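Side-chain contacts in DUF1214 domain-containing protein (Burkholderia cenocepacia, PDB 6ANS), which is of unknown function but carries the DUF1214 domain, forms a two-chain assembly and holds a sodium ion in the crystal: residues G34-D39 with A226-L231; C41-R46 with R233-V238; E79-F84 with G142-G147. All coordinates share one frame; numbering follows the deposited sequence.

Interactions 1 and 2 are successive stations along one pair of helices, 35-46 and 224-251. Their centres lie about 10 Å apart, and on each helix the segment of interaction 2 comes directly after that of interaction 1. Both segments of interaction 3 lie in the chain between these two helices; they join the end of helix 60-83 to the short helix 143-146. Its centre is about 14 Å from that of interaction 1 and about 11 Å from that of interaction 2. It packs on helix 224-251 through Gly230, Arg233 and Phe237. Helix 224-251 therefore ties the N-terminal helices to the DUF1214 region, and all three contacts reach the second subunit.

Interaction 1: residues G34-D39 with A226-L231; sequences GQTWAD and ALQGGL
Helices 35-39 and 226-231 run side by side in the same direction, with an angle of 9° between their axes. The axes are 10.1 Å apart at their closest. Thr36 and Gln228 have the nearest CA atoms.

Thr36 faces the partner helix. Its side chain crosses that of Gln228 at about a right angle, with Thr36 OG1 3.6 Å from Gln228 CG. With OG1 beside the backbone N (chi1 -52°) the hydroxyl faces a bridging water, and the methyl Thr36 CG2, anti to that N, meets the same Gln228 CG at 3.9 Å. No direct hydrogen bond joins the helices. The water links them instead, 2.7 Å from Thr36 OG1 and 2.9 Å from Gln228 NE2, where it accepts the amide proton.

Further round the helices the contact is apolar. Leu231 CD2 comes to the edge of the Trp37 indole, near the ring plane, 4.3 Å from Trp37 CZ3. The other branch, Leu231 CD1, is 4.4 Å from Thr36 CG2. The indole also serves the dimer. Trp37 NE1 donates to Leu44 O of the second subunit, and its ring meets Phe67 of that subunit.

The arrangement is that of a parallel helix pair in a helical layer, with a water bridge beside an apolar patch at the subunit interface.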
loop_
_atom_site.group_PDB
_atom_site.type_symbol
_atom_site.label_atom_id
_atom_site.label_comp_id
_atom_site.label_asym_id
_atom_site.label_seq_id
_atom_site.Cartn_x
_atom_site.Cartn_y
_atom_site.Cartn_z
ATOM N N GLY A 34 -3.933 25.259 4.796
ATOM C CA GLY A 34 -2.781 24.545 5.307
ATOM C C GLY A 34 -2.802 24.300 6.801
ATOM O O GLY A 34 -1.933 23.571 7.311
ATOM N N GLN A 35 -3.767 24.881 7.519
ATOM C CA GLN A 35 -3.858 24.640 8.952
ATOM C C GLN A 35 -4.122 23.163 9.241
ATOM O O GLN A 35 -3.484 22.571 10.123
ATOM C CB GLN A 35 -4.958 25.527 9.547
ATOM C CG GLN A 35 -5.095 25.422 11.048
ATOM C CD GLN A 35 -3.838 25.878 11.749
ATOM O OE1 GLN A 35 -3.410 27.030 11.604
ATOM N NE2 GLN A 35 -3.251 24.990 12.532
ATOM N N THR A 36 -5.022 22.535 8.471
ATOM C CA THR A 36 -5.322 21.121 8.692
ATOM C C THR A 36 -4.079 20.268 8.499
ATOM O O THR A 36 -3.836 19.319 9.263
ATOM C CB THR A 36 -6.424 20.640 7.740
ATOM O OG1 THR A 36 -7.547 21.516 7.825
ATOM C CG2 THR A 36 -6.861 19.218 8.108
ATOM N N TRP A 37 -3.292 20.577 7.465
ATOM C CA TRP A 37 -2.073 19.820 7.232
ATOM C C TRP A 37 -1.126 19.970 8.410
ATOM O O TRP A 37 -0.508 18.993 8.847
ATOM C CB TRP A 37 -1.402 20.273 5.928
ATOM C CG TRP A 37 -0.206 19.430 5.579
ATOM C CD1 TRP A 37 1.103 19.790 5.682
ATOM C CD2 TRP A 37 -0.214 18.073 5.096
ATOM N NE1 TRP A 37 1.909 18.751 5.289
ATOM C CE2 TRP A 37 1.128 17.687 4.925
ATOM C CE3 TRP A 37 -1.229 17.154 4.783
ATOM C CZ2 TRP A 37 1.489 16.427 4.465
ATOM C CZ3 TRP A 37 -0.870 15.896 4.323
ATOM C CH2 TRP A 37 0.476 15.543 4.166
ATOM N N ALA A 38 -1.007 21.188 8.951
ATOM C CA ALA A 38 -0.166 21.376 10.128
ATOM C C ALA A 38 -0.679 20.548 11.299
ATOM O O ALA A 38 0.090 19.834 11.955
ATOM C CB ALA A 38 -0.104 22.859 10.499
ATOM N N ASP A 39 -1.991 20.617 11.561
ATOM C CA ASP A 39 -2.573 19.858 12.665
ATOM C C ASP A 39 -2.400 18.362 12.463
ATOM O O ASP A 39 -2.157 17.621 13.422
ATOM C CB ASP A 39 -4.058 20.190 12.807
ATOM C CG ASP A 39 -4.287 21.607 13.251
ATOM O OD1 ASP A 39 -3.290 22.290 13.600
ATOM O OD2 ASP A 39 -5.454 22.044 13.212
ATOM N N ALA A 226 -14.565 17.102 3.128
ATOM C CA ALA A 226 -14.374 15.665 3.300
ATOM C C ALA A 226 -12.902 15.328 3.527
ATOM O O ALA A 226 -12.568 14.452 4.334
ATOM C CB ALA A 226 -14.938 14.920 2.090
ATOM N N LEU A 227 -12.002 16.021 2.833
ATOM C CA LEU A 227 -10.581 15.772 3.039
ATOM C C LEU A 227 -10.134 16.245 4.419
ATOM O O LEU A 227 -9.302 15.599 5.063
ATOM C CB LEU A 227 -9.755 16.464 1.952
ATOM C CG LEU A 227 -8.264 16.203 2.147
ATOM C CD1 LEU A 227 -7.969 14.677 2.087
ATOM C CD2 LEU A 227 -7.390 16.970 1.173
ATOM N N GLN A 228 -10.653 17.385 4.878
ATOM C CA GLN A 228 -10.346 17.845 6.228
ATOM C C GLN A 228 -10.683 16.762 7.243
ATOM O O GLN A 228 -9.883 16.456 8.131
ATOM C CB GLN A 228 -11.097 19.148 6.541
ATOM C CG GLN A 228 -10.687 19.820 7.881
ATOM C CD GLN A 228 -11.393 19.224 9.121
ATOM O OE1 GLN A 228 -12.406 18.531 9.007
ATOM N NE2 GLN A 228 -10.846 19.499 10.304
ATOM N N GLY A 229 -11.863 16.155 7.104
ATOM C CA GLY A 229 -12.264 15.103 8.026
ATOM C C GLY A 229 -11.431 13.845 7.880
ATOM O O GLY A 229 -11.096 13.192 8.873
ATOM N N GLY A 230 -11.103 13.475 6.644
ATOM C CA GLY A 230 -10.317 12.268 6.434
ATOM C C GLY A 230 -8.918 12.389 7.004
ATOM O O GLY A 230 -8.402 11.450 7.610
ATOM N N LEU A 231 -8.283 13.547 6.822
ATOM C CA LEU A 231 -6.927 13.721 7.344
ATOM C C LEU A 231 -6.905 13.646 8.868
ATOM O O LEU A 231 -6.072 12.943 9.456
ATOM C CB LEU A 231 -6.340 15.047 6.858
ATOM C CG LEU A 231 -5.931 15.059 5.382
ATOM C CD1 LEU A 231 -5.608 16.481 4.922
ATOM C CD2 LEU A 231 -4.749 14.139 5.161
HETATM O O HOH W 1 -8.608 21.368 10.344
#

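Interaction 2: residues C41-R46 with R233-V238; sequences CDTLKR and RAAQFV
Thr43, Ala235 and Leu44 carry this contact within a parallel helix pair, helix 35-46 near the N-terminus with helix 224-251. The segments 41-46 and 233-238 are only 4° from parallel. Their axes approach to 8.6 Å, and the CA atoms of Leu44 and Ala235 are 5.7 Å apart. A small residue at Ala235 suits this close spacing.

Thr43 points at the partner helix and lies against Ala235. Its methyl CG2 sits anti to the backbone N, while OG1 lies beside that N (chi1 -58°). Thr43 CG2 is 3.7 Å from Ala235 CB and 3.6 Å from Ala235 O, so the methyl packs on both the side chain and the backbone. No direct hydrogen bond joins the two segments. The hydroxyl is occupied twice. Thr43 OG1 is hydrogen-bonded to Asp39 O one turn earlier in its own helix. It also receives a hydrogen bond from a water that in turn accepts from Gln236 NE2. The water is 2.7 Å from Thr43 OG1 and 3.3 Å from Gln236 NE2. Gln236 sits at the margin, next to the Thr43 methyl.

Across the dimer, Lys45 and Asp42 pair with Asp42 and Lys45 of the second subunit. Leu44 packs on Met74 of helix 60-83 and on Cys41 of the second subunit.

Within the helix pair, Leu44 starts out across the line between the helices, but one branch turns to Val238. It meets both methyls of that residue, and the two side chains pass at a slant. Leu44 CD2 is 4.0 Å from Val238 CG2 and 4.1 Å from Val238 CG1.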
loop_
_atom_site.group_PDB
_atom_site.type_symbol
_atom_site.label_atom_id
_atom_site.label_comp_id
_atom_site.label_asym_id
_atom_site.label_seq_id
_atom_site.Cartn_x
_atom_site.Cartn_y
_atom_site.Cartn_z
ATOM N N CYS A 41 0.081 16.802 10.811
ATOM C CA CYS A 41 1.457 16.417 11.107
ATOM C C CYS A 41 1.749 16.500 12.608
ATOM O O CYS A 41 2.432 15.628 13.160
ATOM C CB CYS A 41 2.423 17.285 10.288
ATOM S SG CYS A 41 2.249 17.020 8.484
ATOM N N ASP A 42 1.211 17.515 13.292
ATOM C CA ASP A 42 1.431 17.634 14.739
ATOM C C ASP A 42 0.759 16.508 15.525
ATOM O O ASP A 42 1.258 16.106 16.584
ATOM C CB ASP A 42 0.907 18.974 15.263
ATOM C CG ASP A 42 1.745 20.151 14.810
ATOM O OD1 ASP A 42 2.887 19.937 14.337
ATOM O OD2 ASP A 42 1.264 21.294 14.965
ATOM N N THR A 43 -0.401 16.033 15.066
ATOM C CA THR A 43 -1.008 14.874 15.709
ATOM C C THR A 43 -0.154 13.636 15.484
ATOM O O THR A 43 0.091 12.863 16.414
ATOM C CB THR A 43 -2.428 14.670 15.187
ATOM O OG1 THR A 43 -3.189 15.853 15.445
ATOM C CG2 THR A 43 -3.100 13.427 15.841
ATOM N N LEU A 44 0.331 13.454 14.261
ATOM C CA LEU A 44 1.309 12.405 13.991
ATOM C C LEU A 44 2.498 12.503 14.934
ATOM O O LEU A 44 2.912 11.509 15.544
ATOM C CB LEU A 44 1.784 12.525 12.551
ATOM C CG LEU A 44 0.926 11.730 11.607
ATOM C CD1 LEU A 44 1.351 11.984 10.170
ATOM C CD2 LEU A 44 1.141 10.281 12.035
ATOM N N LYS A 45 3.053 13.710 15.072
ATOM C CA LYS A 45 4.217 13.893 15.929
ATOM C C LYS A 45 3.907 13.487 17.362
ATOM O O LYS A 45 4.662 12.729 17.977
ATOM C CB LYS A 45 4.696 15.350 15.861
ATOM C CG LYS A 45 5.908 15.673 16.732
ATOM C CD LYS A 45 6.585 16.982 16.247
ATOM C CE LYS A 45 5.668 18.194 16.401
ATOM N NZ LYS A 45 6.330 19.474 16.012
ATOM N N ARG A 46 2.772 13.965 17.896
ATOM C CA ARG A 46 2.404 13.678 19.275
ATOM C C ARG A 46 2.224 12.181 19.518
ATOM O O ARG A 46 2.427 11.707 20.643
ATOM C CB ARG A 46 1.125 14.436 19.623
ATOM C CG ARG A 46 0.822 14.498 21.095
ATOM C CD ARG A 46 -0.388 15.376 21.385
ATOM N NE ARG A 46 -1.626 14.787 20.868
ATOM C CZ ARG A 46 -2.471 15.431 20.067
ATOM N NH1 ARG A 46 -2.220 16.692 19.723
ATOM N NH2 ARG A 46 -3.570 14.827 19.629
ATOM N N ARG A 233 -9.112 12.278 10.890
ATOM C CA ARG A 233 -9.400 10.912 11.328
ATOM C C ARG A 233 -8.185 10.011 11.133
ATOM O O ARG A 233 -7.874 9.181 11.999
ATOM C CB ARG A 233 -10.624 10.344 10.593
ATOM C CG ARG A 233 -11.982 10.817 11.190
ATOM C CD ARG A 233 -13.171 10.082 10.543
ATOM N NE ARG A 233 -13.341 10.489 9.149
ATOM C CZ ARG A 233 -13.985 11.591 8.777
ATOM N NH1 ARG A 233 -14.534 12.378 9.697
ATOM N NH2 ARG A 233 -14.092 11.901 7.489
ATOM N N ALA A 234 -7.477 10.169 10.011
ATOM C CA ALA A 234 -6.277 9.368 9.782
ATOM C C ALA A 234 -5.234 9.627 10.861
ATOM O O ALA A 234 -4.690 8.687 11.449
ATOM C CB ALA A 234 -5.704 9.653 8.390
ATOM N N ALA A 235 -4.967 10.905 11.160
ATOM C CA ALA A 235 -3.979 11.239 12.188
ATOM C C ALA A 235 -4.410 10.714 13.545
ATOM O O ALA A 235 -3.593 10.175 14.300
ATOM C CB ALA A 235 -3.751 12.762 12.260
ATOM N N GLN A 236 -5.695 10.872 13.877
ATOM C CA GLN A 236 -6.184 10.412 15.171
ATOM C C GLN A 236 -6.210 8.890 15.259
ATOM O O GLN A 236 -6.084 8.340 16.357
ATOM C CB GLN A 236 -7.565 11.015 15.448
ATOM C CG GLN A 236 -7.482 12.466 15.953
ATOM C CD GLN A 236 -8.636 13.323 15.479
ATOM O OE1 GLN A 236 -9.677 12.805 15.056
ATOM N NE2 GLN A 236 -8.473 14.650 15.574
ATOM N N PHE A 237 -6.358 8.205 14.119
ATOM C CA PHE A 237 -6.234 6.748 14.089
ATOM C C PHE A 237 -4.851 6.294 14.551
ATOM O O PHE A 237 -4.737 5.328 15.313
ATOM C CB PHE A 237 -6.526 6.229 12.679
ATOM C CG PHE A 237 -6.503 4.719 12.549
ATOM C CD1 PHE A 237 -7.668 3.968 12.742
ATOM C CD2 PHE A 237 -5.324 4.054 12.213
ATOM C CE1 PHE A 237 -7.654 2.575 12.605
ATOM C CE2 PHE A 237 -5.295 2.664 12.083
ATOM C CZ PHE A 237 -6.466 1.916 12.275
ATOM N N VAL A 238 -3.788 6.960 14.088
ATOM C CA VAL A 238 -2.434 6.585 14.506
ATOM C C VAL A 238 -2.287 6.725 16.013
ATOM O O VAL A 238 -1.825 5.806 16.706
ATOM C CB VAL A 238 -1.376 7.443 13.785
ATOM C CG1 VAL A 238 0.002 7.132 14.356
ATOM C CG2 VAL A 238 -1.399 7.188 12.301
HETATM O O HOH W 2 -5.587 15.677 16.710
#

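Interaction 3: residues E79-F84 with G142-G147; sequences EMHVEF and GYETDG
One hydrogen bond, between His81 and Glu144, carries the polar part of the contact. His81 NE2 donates to Glu144 OE1 at 3.0 Å, but the bond is weak, with an N-H...O angle of 132°. The two side chains come from opposite directions. Glu144 OE1 lies at the edge of the imidazole, near its plane, while the ring and carboxylate planes are turned 72° apart. Glu144 CG stands between the backbone N and the carbonyl carbon (chi1 78°); the chain then bends at chi2, which brings OE1 to His81 NE2.

Further hydrogen bonds organise 142-147. Thr145 OG1 donates to the other carboxylate oxygen, Glu144 OE2, at 2.8 Å, on its anti side. Gly142 N donates to Asp146 OD1 at 3.1 Å, while Gly142 O accepts from the backbone N of Thr145 and of Asp146.

Apolar packing is slighter. Selenomethionine Met80, the preceding residue on the same helix, covers one face of the imidazole with its CG, 3.7 Å above the plane of the His81 ring. Across the contact Met80 SE only approaches Glu144 OE1, at 4.5 Å. Arg233 touches His81 and Glu144; Phe237 touches Met80 and Glu144.

Each carboxylate oxygen of Glu144 thus has a donor, one of them weakly bonded. The buried His-Glu pair links the pi-type turn of helix 60-83 to the DUF1214 region by one weak polar bond.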
loop_
_atom_site.group_PDB
_atom_site.type_symbol
_atom_site.label_atom_id
_atom_site.label_comp_id
_atom_site.label_asym_id
_atom_site.label_seq_id
_atom_site.Cartn_x
_atom_site.Cartn_y
_atom_site.Cartn_z
ATOM N N GLU A 79 -5.293 5.050 3.772
ATOM C CA GLU A 79 -6.163 4.272 2.900
ATOM C C GLU A 79 -7.561 4.194 3.483
ATOM O O GLU A 79 -8.563 4.361 2.766
ATOM C CB GLU A 79 -5.576 2.872 2.695
ATOM C CG GLU A 79 -4.267 2.869 1.856
ATOM C CD GLU A 79 -3.654 1.474 1.673
ATOM O OE1 GLU A 79 -4.342 0.465 1.919
ATOM O OE2 GLU A 79 -2.469 1.384 1.294
HETATM N N MSE A 80 -7.638 3.958 4.788
HETATM C CA MSE A 80 -8.891 3.864 5.494
HETATM C C MSE A 80 -9.721 5.134 5.401
HETATM O O MSE A 80 -10.897 5.077 5.090
HETATM C CB MSE A 80 -8.636 3.536 6.960
HETATM C CG MSE A 80 -9.917 3.378 7.764
HETATM SE SE MSE A 80 -9.495 2.880 9.611
HETATM C CE MSE A 80 -8.726 1.070 9.337
ATOM N N HIS A 81 -9.095 6.287 5.649
ATOM C CA HIS A 81 -9.852 7.508 5.875
ATOM C C HIS A 81 -9.725 8.547 4.780
ATOM O O HIS A 81 -10.507 9.494 4.779
ATOM C CB HIS A 81 -9.437 8.150 7.203
ATOM C CG HIS A 81 -9.892 7.373 8.394
ATOM N ND1 HIS A 81 -11.226 7.196 8.689
ATOM C CD2 HIS A 81 -9.199 6.717 9.355
ATOM C CE1 HIS A 81 -11.336 6.488 9.802
ATOM N NE2 HIS A 81 -10.122 6.186 10.226
ATOM N N VAL A 82 -8.787 8.399 3.843
ATOM C CA VAL A 82 -8.620 9.350 2.750
ATOM C C VAL A 82 -8.865 8.696 1.391
ATOM O O VAL A 82 -9.688 9.168 0.612
ATOM C CB VAL A 82 -7.236 10.029 2.802
ATOM C CG1 VAL A 82 -6.970 10.803 1.518
ATOM C CG2 VAL A 82 -7.180 10.962 4.007
ATOM N N GLU A 83 -8.186 7.576 1.108
ATOM C CA GLU A 83 -8.223 7.033 -0.248
ATOM C C GLU A 83 -9.432 6.135 -0.508
ATOM O O GLU A 83 -9.989 6.168 -1.610
ATOM C CB GLU A 83 -6.929 6.262 -0.554
ATOM C CG GLU A 83 -5.675 7.122 -0.496
ATOM C CD GLU A 83 -5.680 8.246 -1.529
ATOM O OE1 GLU A 83 -6.478 8.184 -2.490
ATOM O OE2 GLU A 83 -4.871 9.187 -1.387
ATOM N N PHE A 84 -9.843 5.317 0.464
ATOM C CA PHE A 84 -10.933 4.354 0.281
ATOM C C PHE A 84 -12.084 4.619 1.245
ATOM O O PHE A 84 -12.636 3.690 1.835
ATOM C CB PHE A 84 -10.448 2.911 0.444
ATOM C CG PHE A 84 -9.420 2.510 -0.555
ATOM C CD1 PHE A 84 -9.799 2.005 -1.791
ATOM C CD2 PHE A 84 -8.066 2.684 -0.287
ATOM C CE1 PHE A 84 -8.840 1.654 -2.742
ATOM C CE2 PHE A 84 -7.094 2.351 -1.238
ATOM C CZ PHE A 84 -7.485 1.829 -2.470
ATOM N N GLY A 142 -14.854 3.299 15.341
ATOM C CA GLY A 142 -13.494 3.176 14.848
ATOM C C GLY A 142 -12.517 3.549 15.935
ATOM O O GLY A 142 -12.840 4.269 16.883
ATOM N N TYR A 143 -11.285 3.040 15.801
ATOM C CA TYR A 143 -10.275 3.348 16.809
ATOM C C TYR A 143 -10.091 4.851 16.932
ATOM O O TYR A 143 -9.900 5.365 18.035
ATOM C CB TYR A 143 -8.932 2.689 16.486
ATOM C CG TYR A 143 -8.932 1.182 16.472
ATOM C CD1 TYR A 143 -9.943 0.437 17.114
ATOM C CD2 TYR A 143 -7.930 0.490 15.796
ATOM C CE1 TYR A 143 -9.934 -0.964 17.074
ATOM C CE2 TYR A 143 -7.913 -0.906 15.753
ATOM C CZ TYR A 143 -8.905 -1.624 16.388
ATOM O OH TYR A 143 -8.850 -2.988 16.331
ATOM N N GLU A 144 -10.136 5.569 15.803
ATOM C CA GLU A 144 -9.946 7.015 15.830
ATOM C C GLU A 144 -11.118 7.741 16.483
ATOM O O GLU A 144 -10.963 8.904 16.861
ATOM C CB GLU A 144 -9.740 7.574 14.417
ATOM C CG GLU A 144 -11.018 7.712 13.591
ATOM C CD GLU A 144 -11.675 6.375 13.283
ATOM O OE1 GLU A 144 -10.946 5.430 12.958
ATOM O OE2 GLU A 144 -12.915 6.265 13.376
ATOM N N THR A 145 -12.282 7.094 16.603
ATOM C CA THR A 145 -13.481 7.757 17.128
ATOM C C THR A 145 -13.766 7.362 18.576
ATOM O O THR A 145 -13.657 8.199 19.476
ATOM C CB THR A 145 -14.700 7.447 16.251
ATOM O OG1 THR A 145 -14.468 7.933 14.923
ATOM C CG2 THR A 145 -15.943 8.132 16.806
ATOM N N ASP A 146 -14.137 6.098 18.813
ATOM C CA ASP A 146 -14.423 5.609 20.160
ATOM C C ASP A 146 -13.376 4.626 20.676
ATOM O O ASP A 146 -13.581 4.025 21.733
ATOM C CB ASP A 146 -15.815 4.958 20.238
ATOM C CG ASP A 146 -16.066 3.904 19.138
ATOM O OD1 ASP A 146 -15.137 3.486 18.407
ATOM O OD2 ASP A 146 -17.224 3.457 19.040
ATOM N N GLY A 147 -12.258 4.455 19.973
ATOM C CA GLY A 147 -11.301 3.435 20.364
ATOM C C GLY A 147 -11.817 2.015 20.219
ATOM O O GLY A 147 -11.239 1.085 20.784
#